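PDB 3NYI: fat acid-binding protein from Eubacterium ventriosum, which probably binds long-chain fatty acids, and holds a stearic acid molecule in this DegV-family structure. Local coordinates for residues Gln222-Tyr227 / Ile285-Ile290; Asn231-Phe236 / Leu260-Asp265. All blocks are in the same frame, centred on the assembly; numbering follows the deposited sequence.

Interaction 1: residues Gln222-Tyr227 / Ile285-Ile290; sequences QVAKKY and IGLGVI. With STE (stearic acid), chain C.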
ATOM      1  N   GLN A 222      14.133  13.701  -5.888  1.00 26.74           N
ATOM      2  CA  GLN A 222      14.753  14.748  -5.084  1.00 31.11           C
ATOM      3  C   GLN A 222      14.056  14.901  -3.734  1.00 33.34           C
ATOM      4  O   GLN A 222      14.709  15.105  -2.711  1.00 25.17           O
ATOM      5  CB  GLN A 222      14.821  16.074  -5.848  1.00 33.68           C
ATOM      6  CG  GLN A 222      15.886  16.064  -6.923  1.00 43.67           C
ATOM      7  CD  GLN A 222      17.240  15.594  -6.393  1.00 51.39           C
ATOM      8  OE1 GLN A 222      17.789  16.169  -5.447  1.00 55.74           O
ATOM      9  NE2 GLN A 222      17.778  14.542  -6.999  1.00 42.83           N
ATOM     10  N   VAL A 223      12.730  14.778  -3.719  1.00 28.51           N
ATOM     11  CA  VAL A 223      12.009  14.831  -2.458  1.00 24.24           C
ATOM     12  C   VAL A 223      12.367  13.635  -1.555  1.00 26.01           C
ATOM     13  O   VAL A 223      12.517  13.773  -0.333  1.00 23.47           O
ATOM     14  CB  VAL A 223      10.475  14.867  -2.681  1.00 26.67           C
ATOM     15  CG1 VAL A 223       9.773  14.721  -1.363  1.00 33.84           C
ATOM     16  CG2 VAL A 223      10.076  16.174  -3.347  1.00 35.61           C
ATOM     17  N   ALA A 224      12.502  12.454  -2.146  1.00 25.72           N
ATOM     18  CA  ALA A 224      12.853  11.285  -1.342  1.00 28.12           C
ATOM     19  C   ALA A 224      14.275  11.458  -0.799  1.00 28.13           C
ATOM     20  O   ALA A 224      14.556  11.112   0.343  1.00 27.43           O
ATOM     21  CB  ALA A 224      12.772  10.027  -2.156  1.00 19.27           C
ATOM     22  N   LYS A 225      15.159  11.982  -1.637  1.00 29.09           N
ATOM     23  CA  LYS A 225      16.576  12.098  -1.276  1.00 28.55           C
ATOM     24  C   LYS A 225      16.759  12.997  -0.056  1.00 31.27           C
ATOM     25  O   LYS A 225      17.522  12.671   0.859  1.00 35.29           O
ATOM     26  CB  LYS A 225      17.402  12.605  -2.443  1.00 26.20           C
ATOM     27  CG  LYS A 225      18.905  12.744  -2.092  1.00 27.61           C
ATOM     28  CD  LYS A 225      19.736  13.192  -3.290  1.00 36.89           C
ATOM     29  CE  LYS A 225      21.161  13.599  -2.858  1.00 41.84           C
ATOM     30  NZ  LYS A 225      21.750  12.609  -1.907  1.00 42.42           N
ATOM     31  N   LYS A 226      16.033  14.110  -0.045  1.00 30.97           N
ATOM     32  CA  LYS A 226      16.024  15.024   1.086  1.00 34.31           C
ATOM     33  C   LYS A 226      15.585  14.329   2.379  1.00 27.68           C
ATOM     34  O   LYS A 226      16.199  14.492   3.426  1.00 28.12           O
ATOM     35  CB  LYS A 226      15.114  16.218   0.778  1.00 31.01           C
ATOM     36  CG  LYS A 226      14.933  17.184   1.935  1.00 47.51           C
ATOM     37  CD  LYS A 226      13.958  18.308   1.571  1.00 56.94           C
ATOM     38  CE  LYS A 226      13.850  19.333   2.696  1.00 58.08           C
ATOM     39  NZ  LYS A 226      15.172  19.960   2.974  1.00 62.77           N
ATOM     40  N   TYR A 227      14.509  13.554   2.314  1.00 23.58           N
ATOM     41  CA  TYR A 227      14.042  12.841   3.484  1.00 20.50           C
ATOM     42  C   TYR A 227      15.051  11.786   3.957  1.00 28.31           C
ATOM     43  O   TYR A 227      15.329  11.661   5.158  1.00 30.00           O
ATOM     44  CB  TYR A 227      12.694  12.163   3.170  1.00 23.14           C
ATOM     45  CG  TYR A 227      12.175  11.325   4.303  1.00 21.87           C
ATOM     46  CD1 TYR A 227      11.574  11.923   5.407  1.00 19.64           C
ATOM     47  CD2 TYR A 227      12.279   9.934   4.276  1.00 22.29           C
ATOM     48  CE1 TYR A 227      11.091  11.162   6.465  1.00 22.44           C
ATOM     49  CE2 TYR A 227      11.779   9.151   5.336  1.00 24.23           C
ATOM     50  CZ  TYR A 227      11.193   9.778   6.424  1.00 21.54           C
ATOM     51  OH  TYR A 227      10.688   9.036   7.478  1.00 22.56           O
ATOM     52  N   ILE A 285       3.714   6.173 -10.255  1.00 23.79           N
ATOM     53  CA  ILE A 285       5.065   5.628 -10.170  1.00 21.79           C
ATOM     54  C   ILE A 285       5.792   6.315  -9.024  1.00 22.58           C
ATOM     55  O   ILE A 285       5.621   7.506  -8.797  1.00 23.37           O
ATOM     56  CB  ILE A 285       5.838   5.800 -11.489  1.00 31.39           C
ATOM     57  CG1 ILE A 285       7.207   5.112 -11.401  1.00 37.04           C
ATOM     58  CG2 ILE A 285       5.963   7.276 -11.869  1.00 31.57           C
ATOM     59  CD1 ILE A 285       7.821   4.795 -12.757  1.00 40.66           C
ATOM     60  N   GLY A 286       6.564   5.557  -8.265  1.00 21.69           N
ATOM     61  CA  GLY A 286       7.178   6.142  -7.088  1.00 25.86           C
ATOM     62  C   GLY A 286       7.940   5.136  -6.276  1.00 26.51           C
ATOM     63  O   GLY A 286       8.207   4.025  -6.732  1.00 26.35           O
ATOM     64  N   LEU A 287       8.311   5.542  -5.069  1.00 25.02           N
ATOM     65  CA  LEU A 287       9.081   4.683  -4.192  1.00 23.40           C
ATOM     66  C   LEU A 287       8.574   4.840  -2.773  1.00 21.15           C
ATOM     67  O   LEU A 287       8.000   5.871  -2.417  1.00 22.26           O
ATOM     68  CB  LEU A 287      10.585   5.012  -4.269  1.00 23.77           C
ATOM     69  CG  LEU A 287      11.037   6.365  -3.719  1.00 33.01           C
ATOM     70  CD1 LEU A 287      12.461   6.281  -3.199  1.00 34.49           C
ATOM     71  CD2 LEU A 287      10.931   7.438  -4.793  1.00 35.79           C
ATOM     72  N   GLY A 288       8.750   3.784  -1.985  1.00 20.90           N
ATOM     73  CA  GLY A 288       8.416   3.791  -0.575  1.00 21.21           C
ATOM     74  C   GLY A 288       9.653   3.483   0.247  1.00 25.52           C
ATOM     75  O   GLY A 288      10.577   2.794  -0.214  1.00 20.40           O
ATOM     76  N   VAL A 289       9.693   4.012   1.461  1.00 19.62           N
ATOM     77  CA  VAL A 289      10.819   3.741   2.343  1.00 21.21           C
ATOM     78  C   VAL A 289      10.277   3.476   3.729  1.00 20.74           C
ATOM     79  O   VAL A 289       9.179   3.922   4.075  1.00 19.83           O
ATOM     80  CB  VAL A 289      11.826   4.926   2.400  1.00 20.97           C
ATOM     81  CG1 VAL A 289      12.185   5.366   0.994  1.00 19.80           C
ATOM     82  CG2 VAL A 289      11.240   6.096   3.217  1.00 20.25           C
ATOM     83  N   ILE A 290      11.041   2.746   4.523  1.00 21.60           N
ATOM     84  CA  ILE A 290      10.681   2.529   5.916  1.00 18.34           C
ATOM     85  C   ILE A 290      11.944   2.241   6.695  1.00 17.16           C
ATOM     86  O   ILE A 290      12.924   1.749   6.125  1.00 19.32           O
ATOM     87  CB  ILE A 290       9.675   1.347   6.074  1.00 19.68           C
ATOM     88  CG1 ILE A 290       8.959   1.406   7.431  1.00 25.07           C
ATOM     89  CG2 ILE A 290      10.396   0.018   5.903  1.00 17.82           C
ATOM     90  CD1 ILE A 290       7.717   0.446   7.544  1.00 25.45           C
TER
HETATM   91  C1  STE C 301     -12.279   1.396  -0.437  1.00 31.98           C
HETATM   92  O1  STE C 301     -12.561   1.290   0.718  1.00 27.25           O
HETATM   93  O2  STE C 301     -13.147   1.586  -1.237  1.00 30.53           O
HETATM   94  C2  STE C 301     -10.795   1.516  -0.852  1.00 23.87           C
HETATM   95  C3  STE C 301     -10.409   3.000  -1.074  1.00 20.47           C
HETATM   96  C4  STE C 301      -8.955   3.098  -1.598  1.00 21.29           C
HETATM   97  C5  STE C 301      -8.457   4.561  -1.594  1.00 22.03           C
HETATM   98  C6  STE C 301      -7.025   4.632  -2.174  1.00 20.91           C
HETATM   99  C7  STE C 301      -6.536   6.098  -2.278  1.00 20.93           C
HETATM  100  C8  STE C 301      -5.047   6.086  -2.714  1.00 22.96           C
HETATM  101  C9  STE C 301      -4.497   7.523  -2.864  1.00 23.43           C
HETATM  102  C10 STE C 301      -3.037   7.445  -3.387  1.00 26.88           C
HETATM  103  C11 STE C 301      -2.123   7.047  -2.226  1.00 23.16           C
HETATM  104  C12 STE C 301      -1.163   5.868  -2.512  1.00 23.79           C
HETATM  105  C13 STE C 301      -0.825   5.648  -3.995  1.00 26.16           C
HETATM  106  C14 STE C 301       0.714   5.451  -4.072  1.00 23.51           C
HETATM  107  C15 STE C 301       1.131   4.832  -5.426  1.00 20.19           C
HETATM  108  C16 STE C 301       2.660   5.005  -5.596  1.00 24.74           C
HETATM  109  C17 STE C 301       3.396   3.818  -4.937  1.00 22.18           C
HETATM  110  C18 STE C 301       4.911   3.872  -5.240  1.00 23.96           C
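Helix residues 222-227 pass over one face of strand 285-290, and the backbones come nearest at Ala224 and Leu287, whose CA atoms are 8.1 Å apart. Two pairs of apolar side chains bridge this gap. The methyl of Ala224 sits against the forked end of Leu287: Ala224 CB is 3.9 Å from Leu287 CD1 and 4.1 Å from Leu287 CD2, so both branches of the fork share one small partner. Phe165 also packs on Ala224, and Val238 and Val220 pack on Leu287. One helical turn on, Tyr227 passes Val289, the two side chains running in opposite directions. Tyr227 CE2 lies 3.8 Å from Val289 CG2, an oblique approach to the ring. With CG anti to the backbone N (chi1 176°), the ring slants across the strand's line toward Val289, and its hydroxyl is hydrogen-bonded to Ser161 O at the far end.

Leu287 and Val289 belong to the helix-facing side of the mixed sheet, where the strand runs between 163-167 and 236-242. The stearic acid ends on this strand too: its terminal carbon C18 is 3.4 Å from Gly286 C, against backbone that carries no side chain. Between 222-227 and 285-290 the contacts are carbon on carbon, and three of the four touching residues are buried. The fit thus rests on shape and exclusion of water: the helix packs on one face of the strand while C18 meets the backbone from the other.

Interaction 2: residues Asn231-Phe236 / Leu260-Asp265; sequences NNKDNF and LDVKLD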
ATOM      1  N   ASN A 231      17.381  11.695   7.532  1.00 27.71           N
ATOM      2  CA  ASN A 231      17.073  10.662   8.515  1.00 29.62           C
ATOM      3  C   ASN A 231      18.026   9.461   8.564  1.00 30.18           C
ATOM      4  O   ASN A 231      17.825   8.530   9.346  1.00 43.04           O
ATOM      5  CB  ASN A 231      15.633  10.199   8.323  1.00 27.71           C
ATOM      6  CG  ASN A 231      14.630  11.296   8.656  1.00 38.40           C
ATOM      7  OD1 ASN A 231      14.062  11.947   7.769  1.00 38.25           O
ATOM      8  ND2 ASN A 231      14.428  11.521   9.942  1.00 39.27           N
ATOM      9  N   ASN A 232      19.042   9.496   7.713  1.00 28.30           N
ATOM     10  CA  ASN A 232      20.104   8.498   7.709  1.00 37.34           C
ATOM     11  C   ASN A 232      19.710   7.400   6.742  1.00 33.73           C
ATOM     12  O   ASN A 232      19.064   6.430   7.115  1.00 34.21           O
ATOM     13  CB  ASN A 232      20.356   7.943   9.116  1.00 39.54           C
ATOM     14  CG  ASN A 232      21.698   7.264   9.239  1.00 46.14           C
ATOM     15  OD1 ASN A 232      22.254   6.773   8.249  1.00 44.73           O
ATOM     16  ND2 ASN A 232      22.242   7.246  10.457  1.00 44.86           N
ATOM     17  N   LYS A 233      20.093   7.591   5.492  1.00 26.90           N
ATOM     18  CA  LYS A 233      19.704   6.707   4.412  1.00 36.28           C
ATOM     19  C   LYS A 233      20.045   5.233   4.683  1.00 32.06           C
ATOM     20  O   LYS A 233      19.300   4.335   4.277  1.00 29.37           O
ATOM     21  CB  LYS A 233      20.372   7.191   3.136  1.00 33.27           C
ATOM     22  CG  LYS A 233      20.112   6.352   1.927  1.00 40.61           C
ATOM     23  CD  LYS A 233      20.743   7.010   0.702  1.00 51.19           C
ATOM     24  CE  LYS A 233      22.258   7.085   0.828  1.00 54.96           C
ATOM     25  NZ  LYS A 233      22.907   5.760   0.637  1.00 62.67           N
ATOM     26  N   ASP A 234      21.156   4.997   5.381  1.00 29.35           N
ATOM     27  CA  ASP A 234      21.619   3.633   5.640  1.00 28.44           C
ATOM     28  C   ASP A 234      20.630   2.873   6.511  1.00 28.52           C
ATOM     29  O   ASP A 234      20.651   1.644   6.554  1.00 24.50           O
ATOM     30  CB  ASP A 234      22.967   3.644   6.361  1.00 32.55           C
ATOM     31  CG  ASP A 234      24.096   4.187   5.503  1.00 49.69           C
ATOM     32  OD1 ASP A 234      24.021   4.066   4.260  1.00 51.62           O
ATOM     33  OD2 ASP A 234      25.064   4.723   6.089  1.00 54.57           O
ATOM     34  N   ASN A 235      19.780   3.603   7.225  1.00 27.83           N
ATOM     35  CA  ASN A 235      18.871   2.968   8.163  1.00 29.78           C
ATOM     36  C   ASN A 235      17.498   2.645   7.582  1.00 26.10           C
ATOM     37  O   ASN A 235      16.616   2.231   8.320  1.00 26.94           O
ATOM     38  CB  ASN A 235      18.750   3.789   9.446  1.00 33.32           C
ATOM     39  CG  ASN A 235      20.053   3.792  10.262  1.00 35.03           C
ATOM     40  OD1 ASN A 235      20.916   2.913  10.104  1.00 35.74           O
ATOM     41  ND2 ASN A 235      20.193   4.773  11.135  1.00 47.00           N
ATOM     42  N   PHE A 236      17.344   2.819   6.272  1.00 20.57           N
ATOM     43  CA  PHE A 236      16.048   2.585   5.595  1.00 23.22           C
ATOM     44  C   PHE A 236      16.075   1.459   4.564  1.00 22.99           C
ATOM     45  O   PHE A 236      17.107   1.193   3.946  1.00 25.74           O
ATOM     46  CB  PHE A 236      15.569   3.865   4.892  1.00 21.61           C
ATOM     47  CG  PHE A 236      15.054   4.905   5.832  1.00 22.32           C
ATOM     48  CD1 PHE A 236      13.695   5.080   6.013  1.00 19.72           C
ATOM     49  CD2 PHE A 236      15.942   5.706   6.552  1.00 22.55           C
ATOM     50  CE1 PHE A 236      13.212   6.039   6.907  1.00 23.17           C
ATOM     51  CE2 PHE A 236      15.467   6.675   7.432  1.00 26.00           C
ATOM     52  CZ  PHE A 236      14.113   6.832   7.620  1.00 21.33           C
ATOM     53  N   LEU A 260      19.856   7.820  -5.406  1.00 34.25           N
ATOM     54  CA  LEU A 260      19.887   7.711  -3.956  1.00 34.00           C
ATOM     55  C   LEU A 260      21.109   6.950  -3.451  1.00 38.60           C
ATOM     56  O   LEU A 260      21.410   6.984  -2.258  1.00 40.88           O
ATOM     57  CB  LEU A 260      18.621   7.018  -3.450  1.00 33.00           C
ATOM     58  CG  LEU A 260      17.285   7.625  -3.863  1.00 40.61           C
ATOM     59  CD1 LEU A 260      16.170   6.986  -3.035  1.00 42.31           C
ATOM     60  CD2 LEU A 260      17.304   9.133  -3.696  1.00 40.78           C
ATOM     61  N   ASP A 261      21.809   6.267  -4.357  1.00 36.20           N
ATOM     62  CA  ASP A 261      22.944   5.426  -3.979  1.00 38.67           C
ATOM     63  C   ASP A 261      22.501   4.354  -2.984  1.00 42.77           C
ATOM     64  O   ASP A 261      23.067   4.210  -1.897  1.00 42.88           O
ATOM     65  CB  ASP A 261      24.081   6.264  -3.386  1.00 43.19           C
ATOM     66  CG  ASP A 261      25.352   5.456  -3.190  1.00 60.73           C
ATOM     67  OD1 ASP A 261      25.615   4.558  -4.020  1.00 62.61           O
ATOM     68  OD2 ASP A 261      26.081   5.713  -2.208  1.00 64.71           O
ATOM     69  N   VAL A 262      21.459   3.615  -3.351  1.00 37.56           N
ATOM     70  CA  VAL A 262      21.016   2.494  -2.549  1.00 37.74           C
ATOM     71  C   VAL A 262      20.767   1.301  -3.452  1.00 40.15           C
ATOM     72  O   VAL A 262      20.754   1.424  -4.675  1.00 34.14           O
ATOM     73  CB  VAL A 262      19.713   2.818  -1.794  1.00 38.24           C
ATOM     74  CG1 VAL A 262      19.909   4.036  -0.912  1.00 38.93           C
ATOM     75  CG2 VAL A 262      18.567   3.050  -2.786  1.00 32.25           C
ATOM     76  N   LYS A 263      20.577   0.144  -2.842  1.00 36.27           N
ATOM     77  CA  LYS A 263      20.101  -1.016  -3.570  1.00 33.33           C
ATOM     78  C   LYS A 263      18.686  -1.304  -3.088  1.00 32.20           C
ATOM     79  O   LYS A 263      18.446  -1.416  -1.887  1.00 36.31           O
ATOM     80  CB  LYS A 263      21.017  -2.212  -3.317  1.00 34.12           C
ATOM     81  CG  LYS A 263      22.251  -2.231  -4.211  1.00 59.00           C
ATOM     82  CD  LYS A 263      21.921  -2.803  -5.586  1.00 74.53           C
ATOM     83  CE  LYS A 263      23.056  -2.581  -6.577  1.00 84.47           C
ATOM     84  NZ  LYS A 263      23.169  -1.148  -6.985  1.00 88.73           N
ATOM     85  N   LEU A 264      17.746  -1.409  -4.018  1.00 32.59           N
ATOM     86  CA  LEU A 264      16.357  -1.660  -3.644  1.00 30.42           C
ATOM     87  C   LEU A 264      16.197  -2.998  -2.944  1.00 29.43           C
ATOM     88  O   LEU A 264      16.909  -3.956  -3.247  1.00 30.39           O
ATOM     89  CB  LEU A 264      15.455  -1.623  -4.879  1.00 35.24           C
ATOM     90  CG  LEU A 264      15.424  -0.311  -5.667  1.00 34.87           C
ATOM     91  CD1 LEU A 264      14.476  -0.453  -6.862  1.00 28.37           C
ATOM     92  CD2 LEU A 264      14.997   0.849  -4.764  1.00 31.96           C
ATOM     93  N   ASP A 265      15.252  -3.081  -2.016  1.00 28.35           N
ATOM     94  CA  ASP A 265      14.861  -4.382  -1.502  1.00 35.28           C
ATOM     95  C   ASP A 265      13.780  -4.932  -2.413  1.00 38.10           C
ATOM     96  O   ASP A 265      12.623  -4.538  -2.324  1.00 32.95           O
ATOM     97  CB  ASP A 265      14.389  -4.299  -0.055  1.00 39.66           C
ATOM     98  CG  ASP A 265      15.518  -4.560   0.931  1.00 56.76           C
ATOM     99  OD1 ASP A 265      15.426  -5.552   1.689  1.00 62.46           O
ATOM    100  OD2 ASP A 265      16.509  -3.787   0.926  1.00 49.07           O
TER
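Lys233 meets the flat peptide group of Asp261 from above the carbonyl plane, while the Phe236 ring, where the loop enters strand 236-242, has Asn231 O and Asn232 O at its edge and in its plane. The bond from Lys233 NZ to Asp261 O measures 3.0 Å, with the donor 47° out of that plane and a C=O...N angle of 132°. The aliphatic part of the lysine first extends from the backbone, then bends at chi3 (64°) and again at chi4, which swings the ammonium back to the carbonyl. On the way CD lies 3.5 Å from Val262 CG1, a tight carbon pair, with CG of Lys233 just behind it. Leu260 O is also near NZ, but the angle is too poor for a hydrogen bond.

Both segments follow helices that pack on one face of the mixed sheet that holds strands 236-242 and 285-291: the loop at 231-236 leads from helix 213-231 into the first of these strands, and the loop at 260-265 leaves helix 246-260. Each helix gives way to a residue of positive phi, Asn232 and Asp261. A short 3-10 turn follows Asn232, held by Asn235 N to Asn232 O at 2.9 Å. Through Asp261 O the ammonium stands at the carboxyl end of helix 246-260, whose dipole would probably favour it. Asp261 OD2, 4.3 Å from Lys233 NZ, adds an opposite charge beyond salt-bridge range. Farther along, Asp265 is tied to Arg140 by a salt bridge.

How the interactions relate
The centres of interactions 1 and 2 are about 10 Å apart, on the same side of the chain's centre. Along the chain the order is 222-227, 231-236, 260-265, 285-290, so both segments of interaction 2 fall between those of interaction 1. Helix 213-231 supplies the first segment of interaction 1 and runs out into the loop of interaction 2. The two are joined by packing: Leu260 CD1 touches Leu287 CD1, and Tyr227 CE2 touches Phe236 CE1. Interaction 1 lays helix 213-231 on the six-stranded mixed sheet, whose strand 285-291 meets the tail of the stearic acid, and interaction 2 joins the loops that follow helices 213-231 and 246-260.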